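Local structure of B-agarase (Saccharophagus degradans, 4BQ2) at residues 222-233 against 382-390; 310-320 against 434-442. The protein hydrolyses agarose as a family 50 exo-beta-agarase, cleaving its beta-linkages and releasing short sugars from the chain ends. All blocks are in the same frame, centred on the assembly; numbering follows the deposited sequence.

Contact 1. Residues 222-233 against 382-390; sequences LEELHAARDVEL and NLERKYGET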
# COMPACT_ATOMS: atom_id res chain seq x y z
N LEU A 222 12.10 13.54 -27.11
CA LEU A 222 13.41 13.41 -26.48
C LEU A 222 14.09 14.75 -26.12
O LEU A 222 14.74 14.85 -25.06
CB LEU A 222 14.32 12.55 -27.37
CG LEU A 222 15.66 12.10 -26.81
CD1 LEU A 222 15.47 11.18 -25.60
CD2 LEU A 222 16.48 11.40 -27.89
N GLU A 223 13.93 15.77 -26.97
CA GLU A 223 14.40 17.13 -26.68
C GLU A 223 13.84 17.66 -25.36
O GLU A 223 14.61 18.13 -24.51
CB GLU A 223 14.06 18.10 -27.82
CG GLU A 223 14.92 17.93 -29.07
CD GLU A 223 14.44 16.86 -30.08
OE1 GLU A 223 13.53 16.03 -29.78
OE2 GLU A 223 15.01 16.84 -31.19
N GLU A 224 12.52 17.56 -25.19
CA GLU A 224 11.83 18.01 -23.97
C GLU A 224 12.36 17.27 -22.72
O GLU A 224 12.51 17.86 -21.65
CB GLU A 224 10.30 17.83 -24.09
CG GLU A 224 9.62 18.81 -25.05
CD GLU A 224 8.08 18.70 -25.10
OE1 GLU A 224 7.47 17.86 -24.38
OE2 GLU A 224 7.47 19.50 -25.89
N LEU A 225 12.62 15.97 -22.88
CA LEU A 225 13.19 15.16 -21.80
C LEU A 225 14.60 15.59 -21.41
O LEU A 225 14.93 15.65 -20.22
CB LEU A 225 13.14 13.67 -22.16
CG LEU A 225 13.55 12.62 -21.12
CD1 LEU A 225 12.65 12.67 -19.89
CD2 LEU A 225 13.53 11.22 -21.73
N HIS A 226 15.45 15.88 -22.40
CA HIS A 226 16.81 16.33 -22.11
C HIS A 226 16.80 17.73 -21.50
O HIS A 226 17.68 18.06 -20.70
CB HIS A 226 17.73 16.29 -23.33
CG HIS A 226 18.13 14.91 -23.74
ND1 HIS A 226 18.68 14.64 -24.97
CD2 HIS A 226 18.01 13.72 -23.11
CE1 HIS A 226 18.90 13.34 -25.07
NE2 HIS A 226 18.51 12.76 -23.95
N ALA A 227 15.81 18.52 -21.89
CA ALA A 227 15.61 19.84 -21.32
C ALA A 227 15.25 19.75 -19.84
O ALA A 227 15.79 20.53 -19.06
CB ALA A 227 14.52 20.60 -22.07
N ALA A 228 14.34 18.84 -19.48
CA ALA A 228 13.95 18.65 -18.05
C ALA A 228 15.12 18.13 -17.24
O ALA A 228 15.35 18.60 -16.12
CB ALA A 228 12.76 17.70 -17.92
N ARG A 229 15.84 17.16 -17.80
CA ARG A 229 17.10 16.68 -17.27
C ARG A 229 18.10 17.83 -16.99
O ARG A 229 18.62 17.97 -15.86
CB ARG A 229 17.75 15.70 -18.25
CG ARG A 229 19.11 15.18 -17.79
CD ARG A 229 19.95 14.63 -18.95
NE ARG A 229 20.28 15.67 -19.92
CZ ARG A 229 20.75 15.46 -21.16
NH1 ARG A 229 20.95 14.24 -21.61
NH2 ARG A 229 21.03 16.50 -21.94
N ASP A 230 18.39 18.63 -18.02
CA ASP A 230 19.41 19.71 -17.87
C ASP A 230 19.07 20.70 -16.79
O ASP A 230 19.96 21.17 -16.10
CB ASP A 230 19.64 20.49 -19.18
CG ASP A 230 20.28 19.66 -20.26
OD1 ASP A 230 20.97 18.65 -19.96
OD2 ASP A 230 20.09 20.02 -21.44
N VAL A 231 17.80 21.05 -16.66
CA VAL A 231 17.31 22.02 -15.69
C VAL A 231 17.53 21.48 -14.27
O VAL A 231 18.03 22.17 -13.39
CB VAL A 231 15.81 22.34 -15.94
CG1 VAL A 231 15.15 22.99 -14.75
CG2 VAL A 231 15.66 23.26 -17.16
N GLU A 232 17.19 20.20 -14.09
CA GLU A 232 17.33 19.60 -12.77
C GLU A 232 18.81 19.43 -12.40
O GLU A 232 19.23 19.80 -11.30
CB GLU A 232 16.57 18.26 -12.72
CG GLU A 232 16.63 17.69 -11.32
CD GLU A 232 16.04 16.29 -11.16
OE1 GLU A 232 15.77 15.59 -12.16
OE2 GLU A 232 15.86 15.92 -9.99
N LEU A 233 19.62 18.87 -13.31
CA LEU A 233 21.03 18.63 -13.02
C LEU A 233 21.78 19.92 -12.63
O LEU A 233 22.69 19.88 -11.81
CB LEU A 233 21.72 17.94 -14.19
CG LEU A 233 21.25 16.54 -14.63
CD1 LEU A 233 22.21 15.97 -15.67
CD2 LEU A 233 21.12 15.57 -13.46
N ASN A 382 13.70 5.07 -19.96
CA ASN A 382 13.84 6.52 -19.90
C ASN A 382 15.14 6.94 -19.21
O ASN A 382 15.70 7.99 -19.55
CB ASN A 382 12.60 7.18 -19.25
CG ASN A 382 11.35 7.09 -20.14
OD1 ASN A 382 11.46 7.07 -21.38
ND2 ASN A 382 10.17 7.01 -19.52
N LEU A 383 15.62 6.16 -18.24
CA LEU A 383 16.94 6.43 -17.68
C LEU A 383 18.00 6.35 -18.81
O LEU A 383 18.86 7.22 -18.91
CB LEU A 383 17.31 5.46 -16.57
CG LEU A 383 16.40 5.50 -15.33
CD1 LEU A 383 16.97 4.53 -14.31
CD2 LEU A 383 16.31 6.91 -14.74
N GLU A 384 17.92 5.32 -19.65
CA GLU A 384 18.89 5.24 -20.75
C GLU A 384 18.71 6.42 -21.70
O GLU A 384 19.70 7.07 -22.12
CB GLU A 384 18.82 3.92 -21.51
CG GLU A 384 19.98 3.77 -22.50
CD GLU A 384 20.02 2.42 -23.18
OE1 GLU A 384 19.47 1.44 -22.66
OE2 GLU A 384 20.62 2.35 -24.27
N ARG A 385 17.45 6.75 -22.01
CA ARG A 385 17.19 7.90 -22.89
C ARG A 385 17.77 9.17 -22.33
O ARG A 385 18.34 9.97 -23.08
CB ARG A 385 15.69 8.12 -23.10
CG ARG A 385 15.03 7.08 -24.02
CD ARG A 385 13.56 7.45 -24.19
NE ARG A 385 12.89 6.68 -25.24
CZ ARG A 385 11.91 5.80 -25.06
NH1 ARG A 385 11.44 5.52 -23.86
NH2 ARG A 385 11.38 5.18 -26.12
N LYS A 386 17.62 9.40 -21.02
CA LYS A 386 18.11 10.64 -20.38
C LYS A 386 19.61 10.74 -20.23
O LYS A 386 20.19 11.82 -20.45
CB LYS A 386 17.54 10.81 -18.96
CG LYS A 386 16.14 11.39 -18.90
CD LYS A 386 15.61 11.51 -17.46
CE LYS A 386 16.37 12.53 -16.64
NZ LYS A 386 15.62 12.93 -15.40
N TYR A 387 20.23 9.63 -19.81
CA TYR A 387 21.62 9.69 -19.38
C TYR A 387 22.57 9.05 -20.35
O TYR A 387 23.79 9.24 -20.22
CB TYR A 387 21.79 9.09 -17.96
CG TYR A 387 20.98 9.81 -16.90
CD1 TYR A 387 21.03 11.19 -16.78
CD2 TYR A 387 20.18 9.11 -16.00
CE1 TYR A 387 20.29 11.87 -15.80
CE2 TYR A 387 19.43 9.77 -15.03
CZ TYR A 387 19.51 11.16 -14.93
OH TYR A 387 18.81 11.83 -13.98
N GLY A 388 22.01 8.31 -21.31
CA GLY A 388 22.79 7.63 -22.34
C GLY A 388 23.77 6.65 -21.71
O GLY A 388 23.60 6.25 -20.55
N GLU A 389 24.80 6.29 -22.48
CA GLU A 389 25.87 5.40 -22.00
C GLU A 389 27.30 5.92 -22.17
O GLU A 389 27.74 6.18 -23.30
CB GLU A 389 25.74 4.04 -22.65
CG GLU A 389 24.49 3.31 -22.22
CD GLU A 389 24.53 1.87 -22.64
OE1 GLU A 389 24.77 1.62 -23.84
OE2 GLU A 389 24.34 0.97 -21.79
N THR A 390 28.01 6.09 -21.06
CA THR A 390 29.45 6.41 -21.06
C THR A 390 30.27 5.13 -20.88
O THR A 390 31.52 5.13 -21.00
CB THR A 390 29.80 7.46 -19.98
OG1 THR A 390 29.34 8.74 -20.45
CG2 THR A 390 31.30 7.57 -19.76
O HOH W 1 17.46 14.44 -14.10

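Contact 2. Residues 310-320 against 434-442; sequences RSADDVTPEDS and NGWVIGDFK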
# COMPACT_ATOMS: atom_id res chain seq x y z
N ARG A 310 13.87 -20.36 -10.70
CA ARG A 310 14.36 -19.95 -9.38
C ARG A 310 15.03 -21.12 -8.64
O ARG A 310 14.64 -22.29 -8.81
CB ARG A 310 13.20 -19.42 -8.53
CG ARG A 310 12.52 -18.16 -9.06
CD ARG A 310 11.33 -17.77 -8.19
NE ARG A 310 11.71 -17.69 -6.77
CZ ARG A 310 12.28 -16.63 -6.19
NH1 ARG A 310 12.51 -15.52 -6.90
NH2 ARG A 310 12.60 -16.68 -4.90
N SER A 311 16.05 -20.79 -7.85
CA SER A 311 16.64 -21.69 -6.86
C SER A 311 15.77 -21.68 -5.58
O SER A 311 15.32 -20.61 -5.11
CB SER A 311 18.08 -21.26 -6.56
OG SER A 311 18.51 -21.65 -5.25
N ALA A 312 15.51 -22.88 -5.04
CA ALA A 312 14.67 -23.02 -3.86
C ALA A 312 15.29 -22.35 -2.62
O ALA A 312 14.58 -22.02 -1.67
CB ALA A 312 14.35 -24.49 -3.59
N ASP A 313 16.61 -22.15 -2.64
CA ASP A 313 17.32 -21.53 -1.52
C ASP A 313 17.43 -19.99 -1.61
O ASP A 313 17.97 -19.37 -0.70
CB ASP A 313 18.72 -22.13 -1.35
CG ASP A 313 18.69 -23.57 -0.86
OD1 ASP A 313 17.63 -24.01 -0.34
OD2 ASP A 313 19.73 -24.25 -1.00
N ASP A 314 16.93 -19.39 -2.71
CA ASP A 314 17.02 -17.92 -2.90
C ASP A 314 16.27 -17.22 -1.75
O ASP A 314 15.17 -17.66 -1.36
CB ASP A 314 16.40 -17.53 -4.25
CG ASP A 314 16.74 -16.09 -4.68
OD1 ASP A 314 17.18 -15.24 -3.85
OD2 ASP A 314 16.59 -15.81 -5.90
N VAL A 315 16.87 -16.15 -1.21
CA VAL A 315 16.24 -15.43 -0.09
C VAL A 315 15.31 -14.32 -0.58
O VAL A 315 14.59 -13.70 0.22
CB VAL A 315 17.29 -14.81 0.90
CG1 VAL A 315 18.11 -15.90 1.59
CG2 VAL A 315 18.19 -13.80 0.20
N THR A 316 15.32 -14.08 -1.90
CA THR A 316 14.62 -12.96 -2.49
C THR A 316 13.39 -13.43 -3.28
O THR A 316 13.51 -14.25 -4.21
CB THR A 316 15.58 -12.14 -3.39
OG1 THR A 316 16.72 -11.75 -2.61
CG2 THR A 316 14.87 -10.90 -3.99
N PRO A 317 12.19 -12.94 -2.89
CA PRO A 317 10.98 -13.32 -3.58
C PRO A 317 10.96 -12.67 -4.97
O PRO A 317 11.61 -11.63 -5.20
CB PRO A 317 9.84 -12.78 -2.69
CG PRO A 317 10.45 -11.75 -1.83
CD PRO A 317 11.94 -11.96 -1.82
N GLU A 318 10.20 -13.30 -5.87
CA GLU A 318 10.23 -12.96 -7.29
C GLU A 318 9.92 -11.49 -7.52
O GLU A 318 10.58 -10.83 -8.32
CB GLU A 318 9.28 -13.86 -8.09
CG GLU A 318 9.35 -13.66 -9.62
CD GLU A 318 10.62 -14.24 -10.27
OE1 GLU A 318 11.55 -14.70 -9.54
OE2 GLU A 318 10.71 -14.22 -11.54
N ASP A 319 8.93 -10.96 -6.79
CA ASP A 319 8.56 -9.55 -6.89
C ASP A 319 9.73 -8.56 -6.63
O ASP A 319 9.76 -7.45 -7.17
CB ASP A 319 7.39 -9.27 -5.93
CG ASP A 319 7.78 -9.41 -4.48
OD1 ASP A 319 8.22 -8.38 -3.87
OD2 ASP A 319 7.65 -10.53 -3.95
N SER A 320 10.71 -9.00 -5.83
CA SER A 320 11.80 -8.14 -5.36
C SER A 320 13.13 -8.50 -6.04
O SER A 320 14.17 -7.92 -5.71
CB SER A 320 11.95 -8.22 -3.83
OG SER A 320 10.82 -7.67 -3.17
N ASN A 434 16.69 -4.48 4.29
CA ASN A 434 15.57 -5.40 4.42
C ASN A 434 15.91 -6.79 3.97
O ASN A 434 16.83 -7.02 3.16
CB ASN A 434 14.39 -4.93 3.55
CG ASN A 434 14.64 -5.14 2.05
OD1 ASN A 434 15.28 -4.30 1.34
ND2 ASN A 434 14.16 -6.25 1.55
N GLY A 435 15.11 -7.73 4.47
CA GLY A 435 15.13 -9.09 3.96
C GLY A 435 13.74 -9.66 4.10
O GLY A 435 12.86 -9.08 4.80
N TRP A 436 13.53 -10.78 3.42
CA TRP A 436 12.28 -11.52 3.49
C TRP A 436 12.61 -12.95 3.90
O TRP A 436 13.52 -13.55 3.32
CB TRP A 436 11.64 -11.64 2.11
CG TRP A 436 11.32 -10.43 1.33
CD1 TRP A 436 12.11 -9.82 0.39
CD2 TRP A 436 10.06 -9.72 1.31
NE1 TRP A 436 11.45 -8.77 -0.19
CE2 TRP A 436 10.18 -8.70 0.34
CE3 TRP A 436 8.86 -9.87 2.00
CZ2 TRP A 436 9.13 -7.78 0.07
CZ3 TRP A 436 7.79 -8.97 1.73
CH2 TRP A 436 7.94 -7.93 0.79
N VAL A 437 11.88 -13.49 4.87
CA VAL A 437 12.06 -14.88 5.25
C VAL A 437 11.10 -15.72 4.43
O VAL A 437 9.88 -15.73 4.67
CB VAL A 437 11.86 -15.12 6.78
CG1 VAL A 437 12.14 -16.59 7.17
CG2 VAL A 437 12.76 -14.18 7.54
N ILE A 438 11.67 -16.40 3.43
CA ILE A 438 10.90 -17.24 2.54
C ILE A 438 11.57 -18.59 2.49
O ILE A 438 12.75 -18.73 2.84
CB ILE A 438 10.77 -16.62 1.11
CG1 ILE A 438 12.14 -16.59 0.39
CG2 ILE A 438 10.14 -15.23 1.19
CD1 ILE A 438 12.08 -16.13 -1.08
N GLY A 439 10.85 -19.60 2.03
CA GLY A 439 11.45 -20.93 1.96
C GLY A 439 10.42 -22.04 1.99
O GLY A 439 9.23 -21.78 1.88
N ASP A 440 10.87 -23.27 2.15
CA ASP A 440 9.96 -24.41 2.08
C ASP A 440 9.42 -24.86 3.43
O ASP A 440 8.88 -25.97 3.51
CB ASP A 440 10.68 -25.61 1.44
CG ASP A 440 11.07 -25.35 0.03
OD1 ASP A 440 10.26 -24.71 -0.69
OD2 ASP A 440 12.20 -25.76 -0.36
N PHE A 441 9.61 -24.04 4.47
CA PHE A 441 9.17 -24.36 5.83
C PHE A 441 7.67 -24.59 5.84
O PHE A 441 6.96 -24.21 4.92
CB PHE A 441 9.57 -23.27 6.85
CG PHE A 441 9.36 -21.84 6.36
CD1 PHE A 441 8.06 -21.29 6.25
CD2 PHE A 441 10.45 -21.05 5.99
CE1 PHE A 441 7.88 -19.99 5.80
CE2 PHE A 441 10.27 -19.75 5.53
CZ PHE A 441 8.99 -19.21 5.43
N LYS A 442 7.18 -25.24 6.89
CA LYS A 442 5.74 -25.50 7.01
C LYS A 442 5.02 -24.17 7.19
O LYS A 442 5.65 -23.18 7.62
CB LYS A 442 5.48 -26.42 8.19
CG LYS A 442 5.87 -27.89 7.95
CD LYS A 442 5.85 -28.62 9.28
CE LYS A 442 6.55 -29.97 9.27
NZ LYS A 442 5.83 -30.97 8.44
O HOH W 2 15.51 -11.68 1.60

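Contact 1. Residues 222-233 against 382-390
Arg-229 and His-226, one turn apart on helix 222-233, reach across to backbone carbonyls in the last turn of helix 382-387. The two helix axes approach to 9.7 Å at a signed crossing angle of -74°, a steep crossing that the second helix meets mainly with Arg-385 to Tyr-387. Arg-229 starts out apolar: its CB lies against Lys-386 CE, and its CG meets CE1 of Tyr-387 at 4.0 Å. CD continues past the carbonyl oxygen of Lys-386. There the chain bends (chi3 63°), which turns the guanidinium back so that Arg-229 NH1 donates to Lys-386 O at 2.8 Å, nearly in line with the C=O bond. At the other side NE and NH2 both grip Asp-230 OD1, a salt bridge that restrains rotation of the flat group, while one face lies over the rim of the His-226 imidazole. His-226 itself points NE2 at Arg-385 O (2.9 Å, N-H...O angle 166°), the oxygen lying in the ring plane. Side-chain N-H donors suit these places, because carbonyls in a helix's last turn lack the N-H groups of a following turn. Leu-225 crosses the lysine chain at about a right angle, its CG 3.6 Å from CG of Lys-386. The lysine amine pairs with Asp-725, and a water joins Lys-386 NZ to Glu-232 OE1 (2.8 Å from the water) and Tyr-387 OH. Glu-232 also bridges to Arg-406 on helix 394-410, which Tyr-387 touches through Lys-398 and Val-402; helices 222-235, 378-387 and 394-410 thus pack together beside the loop around Asp-725.

Contact 2. Residues 310-320 against 434-442
Pro-317 packs over one face of Trp-436 where the loop after strand 431-435 meets the long loop 310-320. That strand runs parallel to strand 483-488, and family 50 enzymes carry a (beta/alpha)8 barrel, so this is consistent with a beta-to-alpha loop leading from a barrel strand toward helix 460-477. The apolar part is a CH-pi contact: Pro-317 CG stands 3.4 Å from the centroid of the five-membered ring of Trp-436, 10° off its normal. A proline suits the place because its ring carbons form a compact, rigid apolar knob. At the indole nitrogen, Trp-436 NE1 gives a weak hydrogen bond to Ser-320 OG (3.2 Å), and that hydroxyl donates in turn to Asp-319 OD1. Two residues on, Ile-438 has CG1 between the backbone N and the carbonyl carbon (chi1 67°), sending CD1 against the loop, 3.5 Å from Asp-314 O and close to Pro-317 N.

A second shell holds the loop in shape. Arg-310 NH2 donates to Thr-316 O at 2.7 Å, and its NH1 makes a salt bridge with Glu-318 OE1, tying the loop across its own base. Asp-314 closes an Asx turn on Thr-316 N and reaches Lys-321 with its other oxygen. Gly-439 has phi 156°, where a CB would be jammed against the carbonyl oxygen of Ile-438. Further out, Trp-418 meets the Trp-436 ring, and Arg-465 bonds to carbonyls of both segments, Asp-313 and Ile-438. A glycerol, probably from the crystallisation liquor, is hydrogen-bonded to Asp-319 OD1; such molecules often mark pockets. One water bridges the backbones, donating to Val-315 O at 2.6 Å and accepting from Trp-436 N at 2.8 Å.

How the contacts relate
From the N terminus the chain first builds the strand-rich, carbohydrate-binding-module-like region with its calcium site, then forms helix 222-235, the first half of contact 1. It next passes strand 296-301 and gives the loop 310-320, the first half of contact 2. Helix 378-387 then closes contact 1 over 148 intervening residues, and the segment after strand 431-435 closes contact 2 over 113. Because the segments alternate, the two closures cross. Their centres lie about 36 Å apart and their nearest atoms about 15 Å apart, so they do not touch: contact 1 joins two helices, whereas contact 2 joins two loops next to the parallel strands of the catalytic region.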